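Local coordinates for sortase family protein (Clostridium perfringens, PDB 4D70), which is a class D sortase, a cysteine transpeptidase that probably cleaves sorting signals of surface proteins and joins them to the cell envelope, at residues A[59-64]-A[75-80]. Numbering follows the deposited sequence.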
loop_
_atom_site.group_PDB
_atom_site.type_symbol
_atom_site.label_atom_id
_atom_site.label_comp_id
_atom_site.label_asym_id
_atom_site.label_seq_id
_atom_site.Cartn_x
_atom_site.Cartn_y
_atom_site.Cartn_z
ATOM N N ASP A 59 -7.321 -8.596 -6.178
ATOM C CA ASP A 59 -6.371 -9.611 -5.721
ATOM C C ASP A 59 -5.311 -9.037 -4.736
ATOM O O ASP A 59 -4.773 -7.947 -4.976
ATOM C CB ASP A 59 -5.556 -10.164 -6.886
ATOM C CG ASP A 59 -6.379 -11.012 -7.870
ATOM O OD1 ASP A 59 -7.579 -11.258 -7.650
ATOM O OD2 ASP A 59 -5.785 -11.397 -8.884
ATOM N N GLY A 60 -4.969 -9.809 -3.698
ATOM C CA GLY A 60 -3.851 -9.523 -2.822
ATOM C C GLY A 60 -2.554 -9.490 -3.577
ATOM O O GLY A 60 -2.311 -10.355 -4.426
ATOM N N ILE A 61 -1.716 -8.468 -3.313
ATOM C CA ILE A 61 -0.401 -8.423 -3.953
ATOM C C ILE A 61 0.779 -8.358 -2.993
ATOM O O ILE A 61 1.891 -8.564 -3.407
ATOM C CB ILE A 61 -0.319 -7.229 -4.941
ATOM C CG1 ILE A 61 -0.435 -5.910 -4.184
ATOM C CG2 ILE A 61 -1.389 -7.345 -6.022
ATOM C CD1 ILE A 61 -0.009 -4.756 -5.003
ATOM N N ALA A 62 0.517 -8.014 -1.741
ATOM C CA ALA A 62 1.546 -7.922 -0.721
ATOM C C ALA A 62 0.867 -7.882 0.632
ATOM O O ALA A 62 -0.304 -7.505 0.763
ATOM C CB ALA A 62 2.386 -6.631 -0.907
ATOM N N LEU A 63 1.648 -8.188 1.630
ATOM C CA LEU A 63 1.305 -7.909 2.967
ATOM C C LEU A 63 1.964 -6.591 3.372
ATOM O O LEU A 63 3.032 -6.217 2.886
ATOM C CB LEU A 63 1.890 -8.991 3.893
ATOM C CG LEU A 63 1.427 -10.460 3.669
ATOM C CD1 LEU A 63 2.126 -11.336 4.707
ATOM C CD2 LEU A 63 -0.090 -10.635 3.764
ATOM N N ILE A 64 1.310 -5.908 4.248
ATOM C CA ILE A 64 1.841 -4.712 4.874
ATOM C C ILE A 64 1.819 -4.871 6.383
ATOM O O ILE A 64 0.798 -5.214 6.996
ATOM C CB ILE A 64 1.068 -3.454 4.423
ATOM C CG1 ILE A 64 1.657 -2.181 5.078
ATOM C CG2 ILE A 64 -0.440 -3.551 4.757
ATOM C CD1 ILE A 64 1.268 -0.894 4.355
ATOM N N ILE A 75 -2.528 -5.870 0.931
ATOM C CA ILE A 75 -2.743 -4.854 -0.075
ATOM C C ILE A 75 -3.359 -5.475 -1.266
ATOM O O ILE A 75 -2.830 -6.425 -1.776
ATOM C CB ILE A 75 -1.460 -4.126 -0.442
ATOM C CG1 ILE A 75 -0.923 -3.422 0.831
ATOM C CG2 ILE A 75 -1.728 -3.073 -1.562
ATOM C CD1 ILE A 75 0.502 -2.978 0.707
ATOM N N ALA A 76 -4.484 -4.914 -1.712
ATOM C CA ALA A 76 -5.146 -5.403 -2.955
ATOM C C ALA A 76 -4.727 -4.603 -4.168
ATOM O O ALA A 76 -4.391 -3.439 -4.055
ATOM C CB ALA A 76 -6.658 -5.326 -2.804
ATOM N N GLU A 77 -4.800 -5.200 -5.346
ATOM C CA GLU A 77 -4.619 -4.447 -6.561
ATOM C C GLU A 77 -5.787 -3.549 -6.901
ATOM O O GLU A 77 -6.930 -3.929 -6.765
ATOM C CB GLU A 77 -4.354 -5.381 -7.741
ATOM C CG GLU A 77 -4.117 -4.691 -9.087
ATOM C CD GLU A 77 -2.883 -3.799 -9.141
ATOM O OE1 GLU A 77 -2.130 -3.727 -8.151
ATOM O OE2 GLU A 77 -2.660 -3.146 -10.181
ATOM N N GLY A 78 -5.484 -2.319 -7.317
ATOM C CA GLY A 78 -6.489 -1.374 -7.714
ATOM C C GLY A 78 -6.812 -0.322 -6.702
ATOM O O GLY A 78 -6.593 -0.502 -5.492
ATOM N N SER A 79 -7.337 0.789 -7.194
ATOM C CA SER A 79 -7.742 1.863 -6.307
ATOM C C SER A 79 -9.134 2.364 -6.687
ATOM O O SER A 79 -9.438 3.513 -6.441
ATOM C CB SER A 79 -6.741 3.004 -6.356
ATOM O OG SER A 79 -6.734 3.572 -7.648
ATOM N N THR A 80 -9.980 1.494 -7.248
ATOM C CA THR A 80 -11.369 1.856 -7.530
ATOM C C THR A 80 -12.150 1.854 -6.235
ATOM O O THR A 80 -11.703 1.311 -5.224
ATOM C CB THR A 80 -12.043 0.844 -8.447
ATOM O OG1 THR A 80 -11.991 -0.448 -7.832
ATOM C CG2 THR A 80 -11.355 0.804 -9.783
#
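Ile75 sits like a two-pronged wedge between Ile61 and Ile64. One prong, CG1 with CD1, reaches the branch point of Ile64, where Ile75 CD1 lies 3.8 Å from Ile64 CB and Ile75 CG1 rests beside Ile64 CG2, the two side chains meeting at about a right angle. Ala62 CB, a low bump, flanks the same prong 4.4 Å from Ile75 CD1. The other prong, Ile75 CG2, stands anti to its own backbone N and points to Ile61, packing 4.1 Å from Ile61 CG1.

Beneath this cluster the strands 60-66 and 71-77 form an antiparallel beta hairpin of the sortase beta-barrel, interrupted here by a beta bulge: Ile61 and Ala62 together lie opposite Ile75. Ile61 N donates to Ile75 O, and Ile75 N to Ala62 O; both donors approach nearly in line with the carbonyl. The helix-like psi of Ile61 (-16°) takes up the extra residue. On the Asp59 side of the bulge, Gly60 and Ala76 form a close non-hydrogen-bonded pair, with CA atoms 4.3 Å apart, and Glu77 N bonds to Asp59 O (2.8 Å) from a position tilted out of the carbonyl plane.

Beyond Ile75, Glu77 lies alongside both branches of Ile61. Ile61 CG2 lies against Glu77 CB (4.0 Å), while CD1 extends to 3.9 Å from Glu77 OE1. The bend of Glu77 at chi2 (63°) brings this one carboxylate oxygen alongside the methyl, and a hydrogen bond between Glu77 OE1 and His90 ND1 ties the buried acid to strand 88-90. Ile88 and His90 of that strand also pack against Ile75, and Phe103 and Ile105 of strand 101-109 touch Ile75 as well.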